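Local coordinates for protein Xaa-Pro dipeptidase (Mycobacterium tuberculosis, PDB 5E2C) that probably acts as a metal-dependent exopeptidase of the aminopeptidase type, of which this chain is only the N-terminal creatinase/prolidase-like domain, at residues A10-S15 with V43-R48; R29-F34 with G39-F44; A50-D55 with S64-L69. One frame throughout, in Å; residues are numbered along the deposited sequence.

In the fold
All three contacts lie within the Creatinase/Prolidase N-terminal domain and fasten the connections around one mixed sheet. Contacts 1 and 2 share strand 40-44: helix 3-14 meets its end and the turn beyond, in contact 1, and helix 25-32 meets its start and middle, in contact 2, with centres about 14 Å apart. Contact 3 follows along the chain on strand 51-54, the antiparallel neighbour of 40-44; its centre is about 7 Å from that of contact 2. L41, V43 and L52 lie on the same face of the sheet. Contacts 2 and 3 are buried packing of this domain, and contact 1 lies nearer its surface; catalysis probably belongs to the peptidase domain, absent from this chain.

Contact 1 of 3, residues A10-S15 with V43-R48; sequences AQIAAS and VFADER
Behind the methyl groups through which I12 meets V43 and A45, two flat groups stack beside the turn after strand 40-44: one face of the F44 ring carries R48 CD over its centre, 4.3 Å above the plane, and one face of the R48 guanidinium has F44 CD2 toward its rim. At the guanidinium edge D46 OD1 lies in plane, joined to R48 NE by a salt bridge of 3.0 Å through its syn lone pair. The same oxygen accepts from R48 N from above the carboxylate plane (3.1 Å), which closes an Asx turn. Across the contact the chemistry is apolar. In I12, chi1 of -68° sets CG1 beside the backbone N and leaves CG2 anti to it, where CG2 meets A45 CB at 3.8 Å; CD1, ending the extended branch, lies 3.9 Å from V43 CG1 and 3.7 Å from V43 O. A branched isoleucine can thus touch strand and turn together, and the small A45 lets the helix backbone come near. No hydrogen bond joins 10-15 to 43-48; the polar tie from helix 3-14 comes from K9 NZ, which binds the carbonyls of D46 and R48 and adds to the turn's own D46-R48 bonds.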
# COMPACT_ATOMS: atom_id res chain seq x y z
N ALA A 10 -6.53 17.30 18.21
CA ALA A 10 -5.79 18.56 18.11
C ALA A 10 -4.84 18.54 16.91
O ALA A 10 -4.70 19.54 16.20
CB ALA A 10 -5.02 18.83 19.40
N GLN A 11 -4.17 17.41 16.70
CA GLN A 11 -3.25 17.30 15.57
C GLN A 11 -3.99 17.23 14.22
O GLN A 11 -3.53 17.80 13.22
CB GLN A 11 -2.31 16.11 15.72
CG GLN A 11 -1.14 16.19 14.76
CD GLN A 11 -0.39 17.50 14.91
OE1 GLN A 11 0.10 17.82 15.99
NE2 GLN A 11 -0.34 18.30 13.82
N ILE A 12 -5.13 16.55 14.20
CA ILE A 12 -5.95 16.49 13.01
C ILE A 12 -6.31 17.93 12.61
O ILE A 12 -6.13 18.33 11.45
CB ILE A 12 -7.22 15.63 13.26
CG1 ILE A 12 -6.83 14.16 13.46
CG2 ILE A 12 -8.22 15.72 12.11
CD1 ILE A 12 -7.98 13.26 13.84
N ALA A 13 -6.77 18.71 13.57
CA ALA A 13 -7.20 20.08 13.29
C ALA A 13 -6.02 20.94 12.86
O ALA A 13 -6.13 21.73 11.91
CB ALA A 13 -7.88 20.68 14.51
N ALA A 14 -4.88 20.77 13.53
CA ALA A 14 -3.66 21.51 13.19
C ALA A 14 -3.15 21.20 11.78
O ALA A 14 -2.48 22.04 11.17
CB ALA A 14 -2.57 21.22 14.20
N SER A 15 -3.45 20.00 11.29
CA SER A 15 -3.03 19.57 9.97
C SER A 15 -4.03 19.99 8.89
O SER A 15 -3.85 19.67 7.71
CB SER A 15 -2.86 18.05 9.95
OG SER A 15 -1.78 17.66 10.76
N VAL A 43 -11.51 8.93 13.35
CA VAL A 43 -11.52 9.93 14.41
C VAL A 43 -11.81 11.29 13.79
O VAL A 43 -11.15 11.66 12.81
CB VAL A 43 -10.16 9.99 15.13
CG1 VAL A 43 -10.16 11.05 16.22
CG2 VAL A 43 -9.85 8.63 15.74
N PHE A 44 -12.78 12.01 14.37
CA PHE A 44 -13.17 13.34 13.88
C PHE A 44 -12.41 14.44 14.59
O PHE A 44 -12.02 14.29 15.75
CB PHE A 44 -14.66 13.58 14.08
CG PHE A 44 -15.56 12.61 13.34
CD1 PHE A 44 -15.97 11.43 13.94
CD2 PHE A 44 -16.00 12.88 12.04
CE1 PHE A 44 -16.80 10.55 13.28
CE2 PHE A 44 -16.82 11.98 11.37
CZ PHE A 44 -17.22 10.82 11.99
N ALA A 45 -12.22 15.57 13.91
CA ALA A 45 -11.52 16.71 14.52
C ALA A 45 -12.40 17.35 15.60
O ALA A 45 -11.90 17.83 16.63
CB ALA A 45 -11.14 17.74 13.47
N ASP A 46 -13.71 17.33 15.39
CA ASP A 46 -14.63 18.02 16.29
C ASP A 46 -15.10 17.06 17.40
O ASP A 46 -14.45 16.05 17.66
CB ASP A 46 -15.77 18.71 15.51
CG ASP A 46 -16.76 17.74 14.90
OD1 ASP A 46 -16.66 16.51 15.09
OD2 ASP A 46 -17.67 18.24 14.20
N GLU A 47 -16.20 17.39 18.07
CA GLU A 47 -16.62 16.64 19.25
C GLU A 47 -17.25 15.28 18.96
O GLU A 47 -17.55 14.54 19.89
CB GLU A 47 -17.57 17.49 20.12
CG GLU A 47 -16.87 18.65 20.81
CD GLU A 47 -15.80 18.19 21.79
OE1 GLU A 47 -16.11 17.35 22.66
OE2 GLU A 47 -14.64 18.66 21.69
N ARG A 48 -17.44 14.93 17.69
CA ARG A 48 -18.04 13.63 17.35
C ARG A 48 -17.13 12.48 17.79
O ARG A 48 -15.92 12.58 17.73
CB ARG A 48 -18.32 13.52 15.85
CG ARG A 48 -19.47 14.38 15.38
CD ARG A 48 -19.60 14.40 13.86
NE ARG A 48 -18.55 15.19 13.22
CZ ARG A 48 -18.52 15.48 11.92
NH1 ARG A 48 -19.49 15.08 11.11
NH2 ARG A 48 -17.51 16.20 11.43

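Contact 2 of 3, residues R29-F34 with G39-F44; sequences RYLSGF and GALLVF
S32 OG, on the residue whose CB faces L41 CD1, is gripped twice: it donates to V28 O, one turn back in helix 25-32, and accepts from F34 N at 3.0 Å with a fairly straight N-H (160°). The second bond makes an ST turn at the helix end, where G33 takes a positive phi of 81° that a residue without a side chain adopts readily. A short serine suits the place, since its hydroxyl takes up the N-H of F34 just past the helix end while its CB stays near L41 CD1. The contact itself packs helix 25-32 on strand 40-44. L41, with CG anti to the backbone N (chi1 -175°), reaches off the sheet and lays CD2 across the base of L31, 3.5 Å from L31 CB and 4.0 Å from L31 CD1. Its other methyl, CD1, lies 4.4 Å from S32 CB, so one forked leucine touches two successive helix residues. L31 also touches I22 and L8, and L41 touches L52 and L69, which joins the pair to the neighbouring strands and to helix 3-14. Past the ST turn the F34 ring comes alongside G39, which meets it at the edge, near the ring plane, F34 CE2 lying 4.2 Å from G39 CA.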
# COMPACT_ATOMS: atom_id res chain seq x y z
N ARG A 29 -4.57 0.15 17.64
CA ARG A 29 -4.43 -0.35 19.00
C ARG A 29 -4.12 0.78 19.99
O ARG A 29 -4.73 0.86 21.07
CB ARG A 29 -3.33 -1.42 19.05
CG ARG A 29 -3.29 -2.22 20.33
CD ARG A 29 -2.33 -3.39 20.22
NE ARG A 29 -0.94 -2.96 20.10
CZ ARG A 29 -0.17 -3.14 19.03
NH1 ARG A 29 -0.64 -3.76 17.95
NH2 ARG A 29 1.08 -2.69 19.03
N TYR A 30 -3.21 1.67 19.61
CA TYR A 30 -2.81 2.81 20.47
C TYR A 30 -4.01 3.68 20.83
O TYR A 30 -4.18 4.08 22.00
CB TYR A 30 -1.73 3.63 19.77
CG TYR A 30 -1.26 4.81 20.56
CD1 TYR A 30 -0.45 4.64 21.67
CD2 TYR A 30 -1.65 6.10 20.22
CE1 TYR A 30 -0.02 5.72 22.41
CE2 TYR A 30 -1.21 7.20 20.94
CZ TYR A 30 -0.41 7.00 22.05
OH TYR A 30 0.02 8.08 22.78
N LEU A 31 -4.87 3.95 19.84
CA LEU A 31 -5.98 4.84 20.00
C LEU A 31 -7.25 4.23 20.57
O LEU A 31 -8.11 4.97 21.03
CB LEU A 31 -6.33 5.48 18.65
CG LEU A 31 -5.21 6.34 18.06
CD1 LEU A 31 -5.50 6.62 16.59
CD2 LEU A 31 -5.05 7.62 18.83
N SER A 32 -7.40 2.92 20.50
CA SER A 32 -8.68 2.29 20.83
C SER A 32 -8.57 1.14 21.83
O SER A 32 -9.57 0.74 22.39
CB SER A 32 -9.35 1.75 19.57
OG SER A 32 -8.69 0.58 19.12
N GLY A 33 -7.38 0.58 21.99
CA GLY A 33 -7.21 -0.63 22.81
C GLY A 33 -7.57 -1.92 22.08
O GLY A 33 -7.37 -3.03 22.60
N PHE A 34 -8.05 -1.81 20.85
CA PHE A 34 -8.43 -3.00 20.07
C PHE A 34 -7.21 -3.61 19.38
O PHE A 34 -6.49 -2.91 18.67
CB PHE A 34 -9.48 -2.63 19.03
CG PHE A 34 -9.87 -3.76 18.14
CD1 PHE A 34 -10.54 -4.86 18.65
CD2 PHE A 34 -9.55 -3.74 16.79
CE1 PHE A 34 -10.92 -5.91 17.83
CE2 PHE A 34 -9.91 -4.80 15.96
CZ PHE A 34 -10.60 -5.88 16.48
N GLY A 39 -8.83 -4.21 11.44
CA GLY A 39 -9.51 -3.13 12.11
C GLY A 39 -9.11 -1.79 11.54
O GLY A 39 -8.02 -1.64 10.99
N ALA A 40 -10.01 -0.83 11.66
CA ALA A 40 -9.73 0.54 11.27
C ALA A 40 -10.53 1.45 12.18
O ALA A 40 -11.51 1.04 12.80
CB ALA A 40 -10.09 0.76 9.80
N LEU A 41 -10.09 2.69 12.28
CA LEU A 41 -10.67 3.63 13.23
C LEU A 41 -10.86 4.97 12.52
O LEU A 41 -9.96 5.41 11.79
CB LEU A 41 -9.74 3.79 14.43
CG LEU A 41 -10.25 4.65 15.57
CD1 LEU A 41 -11.38 3.92 16.28
CD2 LEU A 41 -9.11 4.97 16.52
N LEU A 42 -12.03 5.57 12.70
CA LEU A 42 -12.31 6.92 12.18
C LEU A 42 -12.35 7.90 13.36
O LEU A 42 -13.14 7.71 14.29
CB LEU A 42 -13.64 6.92 11.43
CG LEU A 42 -14.15 8.24 10.86
CD1 LEU A 42 -13.14 8.83 9.88
CD2 LEU A 42 -15.52 8.05 10.20
N VAL A 43 -11.51 8.93 13.35
CA VAL A 43 -11.52 9.93 14.41
C VAL A 43 -11.81 11.29 13.79
O VAL A 43 -11.15 11.66 12.81
CB VAL A 43 -10.16 9.99 15.13
CG1 VAL A 43 -10.16 11.05 16.22
CG2 VAL A 43 -9.85 8.63 15.74
N PHE A 44 -12.78 12.01 14.37
CA PHE A 44 -13.17 13.34 13.88
C PHE A 44 -12.41 14.44 14.59
O PHE A 44 -12.02 14.29 15.75
CB PHE A 44 -14.66 13.58 14.08
CG PHE A 44 -15.56 12.61 13.34
CD1 PHE A 44 -15.97 11.43 13.94
CD2 PHE A 44 -16.00 12.88 12.04
CE1 PHE A 44 -16.80 10.55 13.28
CE2 PHE A 44 -16.82 11.98 11.37
CZ PHE A 44 -17.22 10.82 11.99

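Contact 3 of 3, residues A50-D55 with S64-L69; sequences AVLATD and SQAPDL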
# COMPACT_ATOMS: atom_id res chain seq x y z
N ALA A 50 -15.38 8.70 17.95
CA ALA A 50 -14.71 7.83 17.00
C ALA A 50 -15.52 6.59 16.68
O ALA A 50 -16.38 6.17 17.47
CB ALA A 50 -13.33 7.46 17.53
N VAL A 51 -15.27 6.00 15.52
CA VAL A 51 -15.96 4.78 15.10
C VAL A 51 -14.91 3.72 14.78
O VAL A 51 -14.00 3.97 13.97
CB VAL A 51 -16.87 5.03 13.88
CG1 VAL A 51 -17.66 3.78 13.53
CG2 VAL A 51 -17.81 6.22 14.12
N LEU A 52 -15.03 2.55 15.41
CA LEU A 52 -14.16 1.40 15.13
C LEU A 52 -14.88 0.48 14.16
O LEU A 52 -16.07 0.27 14.30
CB LEU A 52 -13.83 0.66 16.42
CG LEU A 52 -12.91 -0.55 16.33
CD1 LEU A 52 -11.48 -0.13 16.03
CD2 LEU A 52 -12.94 -1.29 17.66
N ALA A 53 -14.17 -0.05 13.17
CA ALA A 53 -14.70 -1.08 12.29
C ALA A 53 -13.78 -2.29 12.31
O ALA A 53 -12.54 -2.17 12.24
CB ALA A 53 -14.87 -0.57 10.87
N THR A 54 -14.40 -3.46 12.40
CA THR A 54 -13.69 -4.73 12.29
C THR A 54 -14.61 -5.74 11.65
O THR A 54 -15.72 -5.42 11.27
CB THR A 54 -13.16 -5.20 13.66
OG1 THR A 54 -12.34 -6.36 13.47
CG2 THR A 54 -14.29 -5.54 14.60
N ASP A 55 -14.15 -6.97 11.47
CA ASP A 55 -15.01 -7.99 10.87
C ASP A 55 -15.59 -8.91 11.95
O ASP A 55 -15.27 -8.79 13.14
CB ASP A 55 -14.26 -8.74 9.77
CG ASP A 55 -13.04 -9.48 10.28
OD1 ASP A 55 -13.23 -10.49 10.96
OD2 ASP A 55 -11.90 -9.09 9.95
N SER A 64 -15.38 -6.03 24.21
CA SER A 64 -14.67 -6.04 25.49
C SER A 64 -13.49 -5.08 25.53
O SER A 64 -13.21 -4.52 26.59
CB SER A 64 -14.21 -7.45 25.89
OG SER A 64 -13.20 -7.94 25.04
N GLN A 65 -12.77 -4.93 24.42
CA GLN A 65 -11.59 -4.08 24.39
C GLN A 65 -11.91 -2.60 24.19
O GLN A 65 -11.19 -1.76 24.71
CB GLN A 65 -10.62 -4.55 23.32
CG GLN A 65 -9.96 -5.87 23.64
CD GLN A 65 -8.88 -6.25 22.66
OE1 GLN A 65 -9.02 -6.04 21.45
NE2 GLN A 65 -7.84 -6.90 23.15
N ALA A 66 -12.97 -2.30 23.46
CA ALA A 66 -13.31 -0.90 23.13
C ALA A 66 -14.78 -0.63 23.38
O ALA A 66 -15.51 -0.18 22.48
CB ALA A 66 -12.95 -0.61 21.67
N PRO A 67 -15.25 -0.87 24.63
CA PRO A 67 -16.67 -0.65 24.93
C PRO A 67 -17.13 0.80 24.83
O PRO A 67 -18.33 1.06 24.75
CB PRO A 67 -16.80 -1.15 26.38
CG PRO A 67 -15.42 -1.03 26.94
CD PRO A 67 -14.51 -1.37 25.79
N ASP A 68 -16.18 1.74 24.87
CA ASP A 68 -16.49 3.15 24.72
C ASP A 68 -16.78 3.59 23.28
O ASP A 68 -17.25 4.69 23.07
CB ASP A 68 -15.37 4.00 25.31
CG ASP A 68 -14.01 3.72 24.71
OD1 ASP A 68 -13.75 2.60 24.19
OD2 ASP A 68 -13.17 4.63 24.79
N LEU A 69 -16.50 2.74 22.29
CA LEU A 69 -16.67 3.10 20.89
C LEU A 69 -17.83 2.39 20.22
O LEU A 69 -18.11 1.22 20.52
CB LEU A 69 -15.40 2.73 20.11
CG LEU A 69 -14.18 3.54 20.50
CD1 LEU A 69 -12.97 3.10 19.69
CD2 LEU A 69 -14.46 5.02 20.28
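A50, just before strand 51-54, opens the contact with its methyl group: A50 CB lies 3.8 Å from L69 CD2, and the same leucine methyl comes within 3.6 Å of A50 O. So small a residue leaves room for L69 against the backbone. V51 points away from this layer, to L81 and R84 of helix 77-87 on the other face of the sheet. L52 returns to it. With CG anti to its backbone N (chi1 -179°), it carries CD2 out to A66 CB at 4.1 Å, while its own CB meets L69 CD1 at 4.2 Å. Further along, T54 and D55 bond to N38 and R57 instead. The partner residues A66 to L69 form the link that brings the chain from helix 59-65 to strand 70-73, in a beta-alpha-beta crossover between parallel neighbours of the sheet. They make a type I turn closed by L69 N to A66 O, 3.1 Å; P67, with phi -65°, fits its second position, and D68 OD2 forms a salt bridge with R5. The turn leaves A66 and L69 directed at the strand. L69 forks so that CD1 goes to L52 and CD2 to A50. No hydrogen bond crosses between these segments: buried aliphatic surfaces hold the crossover link to the sheet, while L69 N is bonded within the turn and D68 pairs with R5.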